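Local structure of Sys-1 protein (Caenorhabditis elegans, 3C2G) at residues Q53-I58 against R86-L91; Q162-E167 against R195-K200; H255-I260 against N298-A303. The protein acts as a beta-catenin transcription coregulator in the Wnt signaling asymmetry pathway, binding the TCF factor POP-1 directly and activating or repressing target genes. All coordinates share one frame; numbering follows the deposited sequence.

Contact 1. Residues Q53-I58 against R86-L91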
loop_
_atom_site.group_PDB
_atom_site.type_symbol
_atom_site.label_atom_id
_atom_site.label_comp_id
_atom_site.label_asym_id
_atom_site.label_seq_id
_atom_site.Cartn_x
_atom_site.Cartn_y
_atom_site.Cartn_z
ATOM N N GLN A 53 -12.011 -39.959 -18.225
ATOM C CA GLN A 53 -11.429 -41.298 -18.111
ATOM C C GLN A 53 -10.015 -41.237 -17.548
ATOM O O GLN A 53 -9.695 -41.973 -16.613
ATOM C CB GLN A 53 -11.385 -42.011 -19.475
ATOM C CG GLN A 53 -12.708 -42.535 -19.983
ATOM C CD GLN A 53 -12.581 -43.287 -21.313
ATOM O OE1 GLN A 53 -12.089 -42.747 -22.315
ATOM N NE2 GLN A 53 -13.033 -44.544 -21.324
ATOM N N ILE A 54 -9.174 -40.374 -18.126
ATOM C CA ILE A 54 -7.802 -40.190 -17.648
ATOM C C ILE A 54 -7.781 -39.650 -16.218
ATOM O O ILE A 54 -7.028 -40.146 -15.371
ATOM C CB ILE A 54 -6.991 -39.234 -18.543
ATOM C CG1 ILE A 54 -7.139 -39.600 -20.027
ATOM C CG2 ILE A 54 -5.527 -39.183 -18.090
ATOM C CD1 ILE A 54 -6.028 -40.422 -20.597
ATOM N N LEU A 55 -8.601 -38.636 -15.949
ATOM C CA LEU A 55 -8.642 -38.035 -14.625
ATOM C C LEU A 55 -9.025 -39.092 -13.608
ATOM O O LEU A 55 -8.445 -39.158 -12.517
ATOM C CB LEU A 55 -9.613 -36.848 -14.563
ATOM C CG LEU A 55 -9.233 -35.552 -15.299
ATOM C CD1 LEU A 55 -10.354 -34.509 -15.183
ATOM C CD2 LEU A 55 -7.906 -34.985 -14.798
ATOM N N ASN A 56 -9.985 -39.934 -13.979
ATOM C CA ASN A 56 -10.459 -40.962 -13.070
ATOM C C ASN A 56 -9.396 -42.009 -12.790
ATOM O O ASN A 56 -9.369 -42.574 -11.698
ATOM C CB ASN A 56 -11.754 -41.595 -13.579
ATOM C CG ASN A 56 -12.976 -40.735 -13.282
ATOM O OD1 ASN A 56 -12.900 -39.743 -12.543
ATOM N ND2 ASN A 56 -14.115 -41.122 -13.846
ATOM N N ILE A 57 -8.510 -42.237 -13.759
ATOM C CA ILE A 57 -7.369 -43.130 -13.550
ATOM C C ILE A 57 -6.287 -42.472 -12.679
ATOM O O ILE A 57 -5.751 -43.100 -11.749
ATOM C CB ILE A 57 -6.769 -43.658 -14.890
ATOM C CG1 ILE A 57 -7.751 -44.617 -15.575
ATOM C CG2 ILE A 57 -5.458 -44.385 -14.641
ATOM C CD1 ILE A 57 -7.321 -45.066 -16.974
ATOM N N ILE A 58 -5.957 -41.219 -12.981
ATOM C CA ILE A 58 -5.035 -40.467 -12.131
ATOM C C ILE A 58 -5.457 -40.576 -10.661
ATOM O O ILE A 58 -4.661 -40.990 -9.794
ATOM C CB ILE A 58 -4.912 -38.999 -12.584
ATOM C CG1 ILE A 58 -4.124 -38.934 -13.898
ATOM C CG2 ILE A 58 -4.244 -38.170 -11.494
ATOM C CD1 ILE A 58 -4.253 -37.644 -14.630
ATOM N N ARG A 86 -0.237 -32.603 -14.650
ATOM C CA ARG A 86 0.426 -31.334 -14.903
ATOM C C ARG A 86 0.182 -30.879 -16.331
ATOM O O ARG A 86 -0.149 -29.721 -16.572
ATOM C CB ARG A 86 1.927 -31.432 -14.627
ATOM C CG ARG A 86 2.690 -30.124 -14.850
ATOM C CD ARG A 86 4.150 -30.207 -14.412
ATOM N NE ARG A 86 4.887 -31.148 -15.243
ATOM C CZ ARG A 86 5.436 -30.848 -16.415
ATOM N NH1 ARG A 86 5.337 -29.613 -16.901
ATOM N NH2 ARG A 86 6.078 -31.789 -17.105
ATOM N N ARG A 87 0.322 -31.810 -17.268
ATOM C CA ARG A 87 0.146 -31.508 -18.679
ATOM C C ARG A 87 -1.272 -31.044 -19.012
ATOM O O ARG A 87 -1.458 -30.132 -19.828
ATOM C CB ARG A 87 0.598 -32.693 -19.531
ATOM C CG ARG A 87 2.119 -32.860 -19.492
ATOM C CD ARG A 87 2.629 -34.101 -20.210
ATOM N NE ARG A 87 3.753 -33.717 -21.065
ATOM C CZ ARG A 87 5.033 -33.794 -20.721
ATOM N NH1 ARG A 87 5.387 -34.283 -19.544
ATOM N NH2 ARG A 87 5.962 -33.392 -21.572
ATOM N N PHE A 88 -2.256 -31.636 -18.341
ATOM C CA PHE A 88 -3.653 -31.209 -18.447
ATOM C C PHE A 88 -3.886 -29.762 -18.022
ATOM O O PHE A 88 -4.886 -29.158 -18.398
ATOM C CB PHE A 88 -4.546 -32.101 -17.580
ATOM C CG PHE A 88 -4.898 -33.413 -18.208
ATOM C CD1 PHE A 88 -4.190 -33.902 -19.304
ATOM C CD2 PHE A 88 -5.938 -34.181 -17.682
ATOM C CE1 PHE A 88 -4.520 -35.116 -19.876
ATOM C CE2 PHE A 88 -6.279 -35.411 -18.250
ATOM C CZ PHE A 88 -5.568 -35.878 -19.351
ATOM N N THR A 89 -2.980 -29.212 -17.225
ATOM C CA THR A 89 -3.182 -27.870 -16.690
ATOM C C THR A 89 -2.562 -26.764 -17.551
ATOM O O THR A 89 -2.857 -25.584 -17.346
ATOM C CB THR A 89 -2.708 -27.750 -15.225
ATOM O OG1 THR A 89 -1.321 -28.085 -15.144
ATOM C CG2 THR A 89 -3.508 -28.682 -14.324
ATOM N N PHE A 90 -1.721 -27.130 -18.516
ATOM C CA PHE A 90 -1.169 -26.124 -19.426
ATOM C C PHE A 90 -1.381 -26.396 -20.911
ATOM O O PHE A 90 -1.256 -25.480 -21.721
ATOM C CB PHE A 90 0.311 -25.823 -19.129
ATOM C CG PHE A 90 1.257 -26.937 -19.483
ATOM C CD1 PHE A 90 1.644 -27.155 -20.802
ATOM C CD2 PHE A 90 1.800 -27.739 -18.487
ATOM C CE1 PHE A 90 2.531 -28.178 -21.129
ATOM C CE2 PHE A 90 2.692 -28.759 -18.802
ATOM C CZ PHE A 90 3.057 -28.979 -20.132
ATOM N N LEU A 91 -1.686 -27.639 -21.271
ATOM C CA LEU A 91 -1.895 -27.986 -22.676
ATOM C C LEU A 91 -3.082 -27.203 -23.260
ATOM O O LEU A 91 -4.182 -27.238 -22.699
ATOM C CB LEU A 91 -2.108 -29.490 -22.828
ATOM C CG LEU A 91 -1.189 -30.274 -23.766
ATOM C CD1 LEU A 91 0.289 -29.954 -23.551
ATOM C CD2 LEU A 91 -1.424 -31.766 -23.556
#
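F88 reaches from helix 71-90 to I54 and L55 on helix 47-62, and this single aromatic residue carries the whole touching part of the contact. The backbones stay well apart, with L55 CA and F88 CA 9.3 Å from each other, so the gap is spanned by the length of the phenyl ring. Its CG lies anti to its own carbonyl carbon (chi1 -80°), and one flank of the ring, CD2 to CZ, lies along two neighbouring aliphatic residues. L55 comes in at the ring edge, close to the ring plane, with CD2 3.6 Å from F88 CD2. I54 meets the far end of the ring obliquely, its branch methyl CG2 lying 3.5 Å from F88 CZ, and its CB follows at 3.7 Å from the same atom. That methyl stands anti to the backbone N of I54, while the longer CG1 arm lies beside that nitrogen, anti to the carbonyl carbon. I30 and I34 of helix 20-37 and I84 pack against I54, and M104 touches L55, so the tight side is apolar and buried. An alanine in place of F88 would remove the ring and would probably open a gap between the two helices, with L55 CD2 and I54 CG2 losing their shared partner.

The other side of 86-91 is polar and looser. R86 and R87, both partly exposed, divide the carboxylate of D83 between them, R86 NH2 pairing with OD1 and R87 NH1 with OD2. Next to them the exposed F90 places one ring face over R87 O, 4.2 Å above the plane. Such apolar packing between successive helices, with the arginines on the partly exposed flank, is characteristic of the all-helical armadillo domain.

Contact 2. Residues Q162-E167 against R195-K200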
loop_
_atom_site.group_PDB
_atom_site.type_symbol
_atom_site.label_atom_id
_atom_site.label_comp_id
_atom_site.label_asym_id
_atom_site.label_seq_id
_atom_site.Cartn_x
_atom_site.Cartn_y
_atom_site.Cartn_z
ATOM N N GLN A 162 -12.485 -22.343 -3.042
ATOM C CA GLN A 162 -13.287 -22.985 -2.003
ATOM C C GLN A 162 -12.819 -24.411 -1.684
ATOM O O GLN A 162 -12.698 -24.771 -0.512
ATOM C CB GLN A 162 -14.776 -22.967 -2.360
ATOM C CG GLN A 162 -15.689 -23.404 -1.210
ATOM C CD GLN A 162 -17.178 -23.269 -1.538
ATOM O OE1 GLN A 162 -17.595 -22.334 -2.237
ATOM N NE2 GLN A 162 -17.989 -24.198 -1.017
ATOM N N HIS A 163 -12.544 -25.204 -2.722
ATOM C CA HIS A 163 -12.037 -26.576 -2.556
ATOM C C HIS A 163 -10.748 -26.662 -1.735
ATOM O O HIS A 163 -10.501 -27.658 -1.055
ATOM C CB HIS A 163 -11.808 -27.247 -3.916
ATOM C CG HIS A 163 -13.039 -27.355 -4.766
ATOM N ND1 HIS A 163 -12.991 -27.353 -6.144
ATOM C CD2 HIS A 163 -14.349 -27.459 -4.434
ATOM C CE1 HIS A 163 -14.215 -27.460 -6.625
ATOM N NE2 HIS A 163 -15.058 -27.524 -5.609
ATOM N N LEU A 164 -9.930 -25.618 -1.807
ATOM C CA LEU A 164 -8.639 -25.582 -1.127
ATOM C C LEU A 164 -8.703 -25.244 0.359
ATOM O O LEU A 164 -7.750 -25.506 1.094
ATOM C CB LEU A 164 -7.708 -24.597 -1.828
ATOM C CG LEU A 164 -7.336 -24.962 -3.260
ATOM C CD1 LEU A 164 -6.400 -23.937 -3.830
ATOM C CD2 LEU A 164 -6.720 -26.363 -3.325
ATOM N N LYS A 165 -9.813 -24.665 0.807
ATOM C CA LYS A 165 -9.916 -24.222 2.190
ATOM C C LYS A 165 -10.359 -25.332 3.122
ATOM O O LYS A 165 -11.537 -25.454 3.446
ATOM C CB LYS A 165 -10.820 -22.995 2.301
ATOM C CG LYS A 165 -10.148 -21.737 1.774
ATOM C CD LYS A 165 -11.151 -20.698 1.361
ATOM C CE LYS A 165 -10.556 -19.829 0.271
ATOM N NZ LYS A 165 -11.465 -18.723 -0.069
ATOM N N PHE A 166 -9.396 -26.156 3.527
ATOM C CA PHE A 166 -9.615 -27.189 4.535
ATOM C C PHE A 166 -8.390 -27.302 5.432
ATOM O O PHE A 166 -7.266 -27.104 4.976
ATOM C CB PHE A 166 -10.009 -28.543 3.906
ATOM C CG PHE A 166 -9.016 -29.084 2.898
ATOM C CD1 PHE A 166 -8.267 -30.214 3.187
ATOM C CD2 PHE A 166 -8.858 -28.484 1.645
ATOM C CE1 PHE A 166 -7.359 -30.727 2.253
ATOM C CE2 PHE A 166 -7.942 -28.991 0.707
ATOM C CZ PHE A 166 -7.196 -30.111 1.014
ATOM N N GLU A 167 -8.614 -27.610 6.707
ATOM C CA GLU A 167 -7.555 -27.571 7.717
ATOM C C GLU A 167 -6.249 -28.264 7.290
ATOM O O GLU A 167 -5.168 -27.687 7.437
ATOM C CB GLU A 167 -8.058 -28.132 9.055
ATOM N N ARG A 195 -1.527 -16.671 -1.193
ATOM C CA ARG A 195 -2.095 -15.484 -1.795
ATOM C C ARG A 195 -3.487 -15.781 -2.336
ATOM O O ARG A 195 -4.411 -14.992 -2.157
ATOM C CB ARG A 195 -1.187 -14.966 -2.907
ATOM C CG ARG A 195 -1.686 -13.702 -3.584
ATOM C CD ARG A 195 -0.727 -13.245 -4.677
ATOM N NE ARG A 195 -1.145 -11.975 -5.261
ATOM C CZ ARG A 195 -0.744 -10.783 -4.829
ATOM N NH1 ARG A 195 0.093 -10.691 -3.803
ATOM N NH2 ARG A 195 -1.180 -9.681 -5.425
ATOM N N PHE A 196 -3.630 -16.941 -2.973
ATOM C CA PHE A 196 -4.832 -17.311 -3.686
ATOM C C PHE A 196 -6.019 -17.595 -2.762
ATOM O O PHE A 196 -7.125 -17.151 -3.041
ATOM C CB PHE A 196 -4.522 -18.509 -4.604
ATOM C CG PHE A 196 -5.711 -19.025 -5.373
ATOM C CD1 PHE A 196 -6.221 -18.315 -6.460
ATOM C CD2 PHE A 196 -6.312 -20.230 -5.013
ATOM C CE1 PHE A 196 -7.325 -18.788 -7.172
ATOM C CE2 PHE A 196 -7.409 -20.723 -5.729
ATOM C CZ PHE A 196 -7.918 -19.994 -6.810
ATOM N N ILE A 197 -5.797 -18.320 -1.674
ATOM C CA ILE A 197 -6.889 -18.671 -0.771
ATOM C C ILE A 197 -7.269 -17.517 0.160
ATOM O O ILE A 197 -8.387 -17.462 0.678
ATOM C CB ILE A 197 -6.592 -19.950 0.073
ATOM C CG1 ILE A 197 -5.412 -19.731 1.015
ATOM C CG2 ILE A 197 -6.364 -21.174 -0.823
ATOM C CD1 ILE A 197 -5.165 -20.890 1.959
ATOM N N ILE A 198 -6.327 -16.606 0.371
ATOM C CA ILE A 198 -6.508 -15.461 1.253
ATOM C C ILE A 198 -7.278 -14.363 0.538
ATOM O O ILE A 198 -7.991 -13.595 1.162
ATOM C CB ILE A 198 -5.135 -14.930 1.719
ATOM C CG1 ILE A 198 -4.644 -15.726 2.922
ATOM C CG2 ILE A 198 -5.173 -13.458 2.039
ATOM C CD1 ILE A 198 -3.145 -15.578 3.173
ATOM N N SER A 199 -7.130 -14.300 -0.778
ATOM C CA SER A 199 -7.690 -13.210 -1.559
ATOM C C SER A 199 -9.187 -13.025 -1.317
ATOM O O SER A 199 -9.982 -13.937 -1.565
ATOM C CB SER A 199 -7.407 -13.419 -3.042
ATOM O OG SER A 199 -7.880 -12.319 -3.790
ATOM N N LYS A 200 -9.544 -11.840 -0.810
ATOM C CA LYS A 200 -10.937 -11.426 -0.545
ATOM C C LYS A 200 -11.644 -12.236 0.559
ATOM O O LYS A 200 -12.879 -12.216 0.674
ATOM C CB LYS A 200 -11.770 -11.396 -1.837
ATOM C CG LYS A 200 -11.216 -10.474 -2.922
ATOM C CD LYS A 200 -12.213 -10.316 -4.077
ATOM C CE LYS A 200 -11.657 -9.407 -5.183
ATOM N NZ LYS A 200 -12.473 -9.481 -6.442
#
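F196 and L164 begin the contact, one residue beyond R195, whose NH1 is salt-bridged to D265 on helix 251-270. The F196 ring is met at its edge, near the ring plane, by L164 CD1, which lies 3.9 Å from F196 CE2, and the two side chains run at about a right angle. With CG anti to the backbone N (chi1 178°), the phenyl group also reaches R157 and A161 on helix 154-164, the helix that bears L164.

I197 follows, buried and central, its CA 7.0 Å from K165 CA. Its CG1 arm stands between backbone N and carbonyl carbon (chi1 64°), which puts CG2 anti to the carbonyl carbon, where that methyl meets L164 CB at 3.8 Å. In this armadillo domain, helices follow one another through short connections, and one of these lies here: K165 is the centre of an inverse gamma turn between helix 154-164 and helix 167-174, closed by a weak bond from F166 N to L164 O, with F166 at the N-cap position of the second helix. From that turn the extended K165 chain slides past I197 in the opposite direction, bringing CE 4.0 Å from I197 CB and 3.2 Å from I197 O. NZ lies 3.4 Å from the same oxygen, but its firm partner is D201, in a salt bridge. The carbonyl end of helix 189-198 would probably add to the electrostatic attraction for this ammonium group.

I198 points away, packing on L266, L269 and L270 of helix 251-270 and on F208 of helix 202-210. At S199 the backbone leaves helical geometry, and K200, with its positive phi of 66°, carries the chain round to D201, the acidic mate of K165.

Contact 3. Residues H255-I260 against N298-A303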
loop_
_atom_site.group_PDB
_atom_site.type_symbol
_atom_site.label_atom_id
_atom_site.label_comp_id
_atom_site.label_asym_id
_atom_site.label_seq_id
_atom_site.Cartn_x
_atom_site.Cartn_y
_atom_site.Cartn_z
ATOM N N HIS A 255 17.229 -17.116 -4.355
ATOM C CA HIS A 255 16.038 -17.772 -3.858
ATOM C C HIS A 255 15.638 -17.183 -2.507
ATOM O O HIS A 255 14.459 -16.992 -2.229
ATOM C CB HIS A 255 16.260 -19.285 -3.754
ATOM C CG HIS A 255 15.189 -19.991 -2.989
ATOM N ND1 HIS A 255 15.348 -20.384 -1.675
ATOM C CD2 HIS A 255 13.925 -20.329 -3.333
ATOM C CE1 HIS A 255 14.230 -20.948 -1.250
ATOM N NE2 HIS A 255 13.353 -20.931 -2.236
ATOM N N LEU A 256 16.630 -16.911 -1.668
ATOM C CA LEU A 256 16.378 -16.346 -0.350
ATOM C C LEU A 256 15.881 -14.904 -0.429
ATOM O O LEU A 256 14.999 -14.527 0.320
ATOM C CB LEU A 256 17.604 -16.473 0.539
ATOM C CG LEU A 256 17.930 -17.890 1.043
ATOM C CD1 LEU A 256 19.240 -17.900 1.797
ATOM C CD2 LEU A 256 16.819 -18.509 1.909
ATOM N N ILE A 257 16.418 -14.119 -1.360
ATOM C CA ILE A 257 15.969 -12.749 -1.542
ATOM C C ILE A 257 14.505 -12.784 -1.905
ATOM O O ILE A 257 13.681 -12.051 -1.337
ATOM C CB ILE A 257 16.785 -12.016 -2.631
ATOM C CG1 ILE A 257 18.145 -11.576 -2.063
ATOM C CG2 ILE A 257 16.016 -10.798 -3.195
ATOM C CD1 ILE A 257 19.138 -11.104 -3.123
ATOM N N GLN A 258 14.187 -13.663 -2.850
ATOM C CA GLN A 258 12.820 -13.841 -3.340
ATOM C C GLN A 258 11.901 -14.328 -2.212
ATOM O O GLN A 258 10.764 -13.885 -2.114
ATOM C CB GLN A 258 12.811 -14.784 -4.551
ATOM C CG GLN A 258 11.849 -14.388 -5.688
ATOM C CD GLN A 258 12.097 -12.983 -6.289
ATOM O OE1 GLN A 258 13.245 -12.546 -6.477
ATOM N NE2 GLN A 258 11.007 -12.281 -6.602
ATOM N N VAL A 259 12.399 -15.209 -1.351
ATOM C CA VAL A 259 11.645 -15.625 -0.178
ATOM C C VAL A 259 11.294 -14.425 0.732
ATOM O O VAL A 259 10.179 -14.329 1.245
ATOM C CB VAL A 259 12.396 -16.697 0.639
ATOM C CG1 VAL A 259 11.800 -16.819 2.052
ATOM C CG2 VAL A 259 12.351 -18.036 -0.068
ATOM N N ILE A 260 12.243 -13.508 0.914
ATOM C CA ILE A 260 12.011 -12.316 1.730
ATOM C C ILE A 260 10.963 -11.382 1.093
ATOM O O ILE A 260 10.083 -10.850 1.777
ATOM C CB ILE A 260 13.333 -11.563 1.965
ATOM C CG1 ILE A 260 14.234 -12.359 2.897
ATOM C CG2 ILE A 260 13.081 -10.138 2.485
ATOM C CD1 ILE A 260 15.694 -12.038 2.697
ATOM N N ASN A 298 17.642 -3.684 -4.430
ATOM C CA ASN A 298 16.584 -2.702 -4.596
ATOM C C ASN A 298 15.162 -3.241 -4.611
ATOM O O ASN A 298 14.242 -2.564 -4.147
ATOM C CB ASN A 298 16.871 -1.808 -5.812
ATOM C CG ASN A 298 18.110 -0.958 -5.609
ATOM O OD1 ASN A 298 18.699 -0.959 -4.520
ATOM N ND2 ASN A 298 18.517 -0.231 -6.641
ATOM N N ASP A 299 14.964 -4.445 -5.131
ATOM C CA ASP A 299 13.632 -5.043 -5.104
ATOM C C ASP A 299 13.255 -5.335 -3.668
ATOM O O ASP A 299 12.137 -5.086 -3.241
ATOM C CB ASP A 299 13.576 -6.325 -5.947
ATOM C CG ASP A 299 13.534 -6.041 -7.452
ATOM O OD1 ASP A 299 13.038 -4.957 -7.849
ATOM O OD2 ASP A 299 13.989 -6.905 -8.240
ATOM N N LEU A 300 14.218 -5.862 -2.930
ATOM C CA LEU A 300 14.026 -6.188 -1.540
ATOM C C LEU A 300 13.757 -4.896 -0.752
ATOM O O LEU A 300 12.812 -4.830 0.029
ATOM C CB LEU A 300 15.252 -6.954 -1.012
ATOM C CG LEU A 300 15.218 -7.535 0.399
ATOM C CD1 LEU A 300 16.409 -8.434 0.623
ATOM C CD2 LEU A 300 15.252 -6.418 1.423
ATOM N N ILE A 301 14.564 -3.864 -0.985
ATOM C CA ILE A 301 14.363 -2.585 -0.308
ATOM C C ILE A 301 12.998 -1.965 -0.655
ATOM O O ILE A 301 12.263 -1.541 0.245
ATOM C CB ILE A 301 15.551 -1.599 -0.546
ATOM C CG1 ILE A 301 16.820 -2.160 0.110
ATOM C CG2 ILE A 301 15.223 -0.196 0.005
ATOM C CD1 ILE A 301 18.109 -1.622 -0.453
ATOM N N ARG A 302 12.654 -1.930 -1.939
ATOM C CA ARG A 302 11.326 -1.449 -2.351
ATOM C C ARG A 302 10.189 -2.157 -1.629
ATOM O O ARG A 302 9.210 -1.521 -1.231
ATOM C CB ARG A 302 11.112 -1.565 -3.867
ATOM C CG ARG A 302 11.562 -0.355 -4.658
ATOM C CD ARG A 302 11.016 -0.379 -6.084
ATOM N NE ARG A 302 11.738 -1.329 -6.925
ATOM C CZ ARG A 302 12.899 -1.073 -7.531
ATOM N NH1 ARG A 302 13.485 0.112 -7.396
ATOM N NH2 ARG A 302 13.485 -2.009 -8.278
ATOM N N ALA A 303 10.312 -3.470 -1.467
ATOM C CA ALA A 303 9.219 -4.252 -0.925
ATOM C C ALA A 303 9.087 -4.082 0.586
ATOM O O ALA A 303 7.986 -4.076 1.111
ATOM C CB ALA A 303 9.354 -5.720 -1.305
HETATM O O HOH W 1 14.242 -9.537 -7.312
#
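One water joins the Q258 amide to the D299 carboxylate, donating to Q258 OE1 at a long 3.3 Å and to D299 OD2 at 2.8 Å. The second carboxylate oxygen, D299 OD1, is engaged by R302 NH2 in a salt bridge 3.0 Å long. That bond reaches OD1 on its anti side, 33° out of the carboxylate plane, and the oxygen lies 22° out of the guanidinium plane. One face of the R302 guanidinium has N298 O over its centre, 3.9 Å above the plane, while a weak, long ion pair links NH1 to D338. On the other helix, the H255 ring carries V259 CG2 over one face, offset toward the rim, and its NE2 is hydrogen-bonded to I186 O.

Beneath this polar layer the direct contact is purely aliphatic. L300, with CG anti to the backbone N (chi1 -174°), points into the interface and is met by two residues one helical turn apart. I260 presents its CG2 methyl 4.0 Å from L300 CG. The approach of I257 is wider, its CG1 being 4.5 Å from L300 CD1. F264 packs on L300 from the next turn of helix 251-270, and S235 of helix 224-239 touches I260.

Helices 251-270 and 298-311 thus pack as in the all-helical armadillo domain, joined by dispersion contacts inside and a single water bridge between exposed side chains. With OD1 paired to R302 and OD2 accepting from the water, D299 is probably ionised, and the polar bridge, lacking a direct bond, is likely to be the more yielding half.

Overall arrangement
These three contacts show one helical architecture held by different chemistry at different places. They follow one another along the chain without touching, contact 1 lying about 39 Å from the chain's centre, contact 2 about 22 Å and contact 3 about 16 Å, measured between centres. Contacts 1 and 3 are buried and aliphatic or aromatic where they touch, each joining two helices across a hydrocarbon seam, but contact 3 adds a water bridge at its exposed margin. Contact 2 is only partly buried, sits where two helices end, and mixes apolar packing with a lysine. Helix 251-270 links the last two: it supplies residues 255-260 and also packs against 195-200.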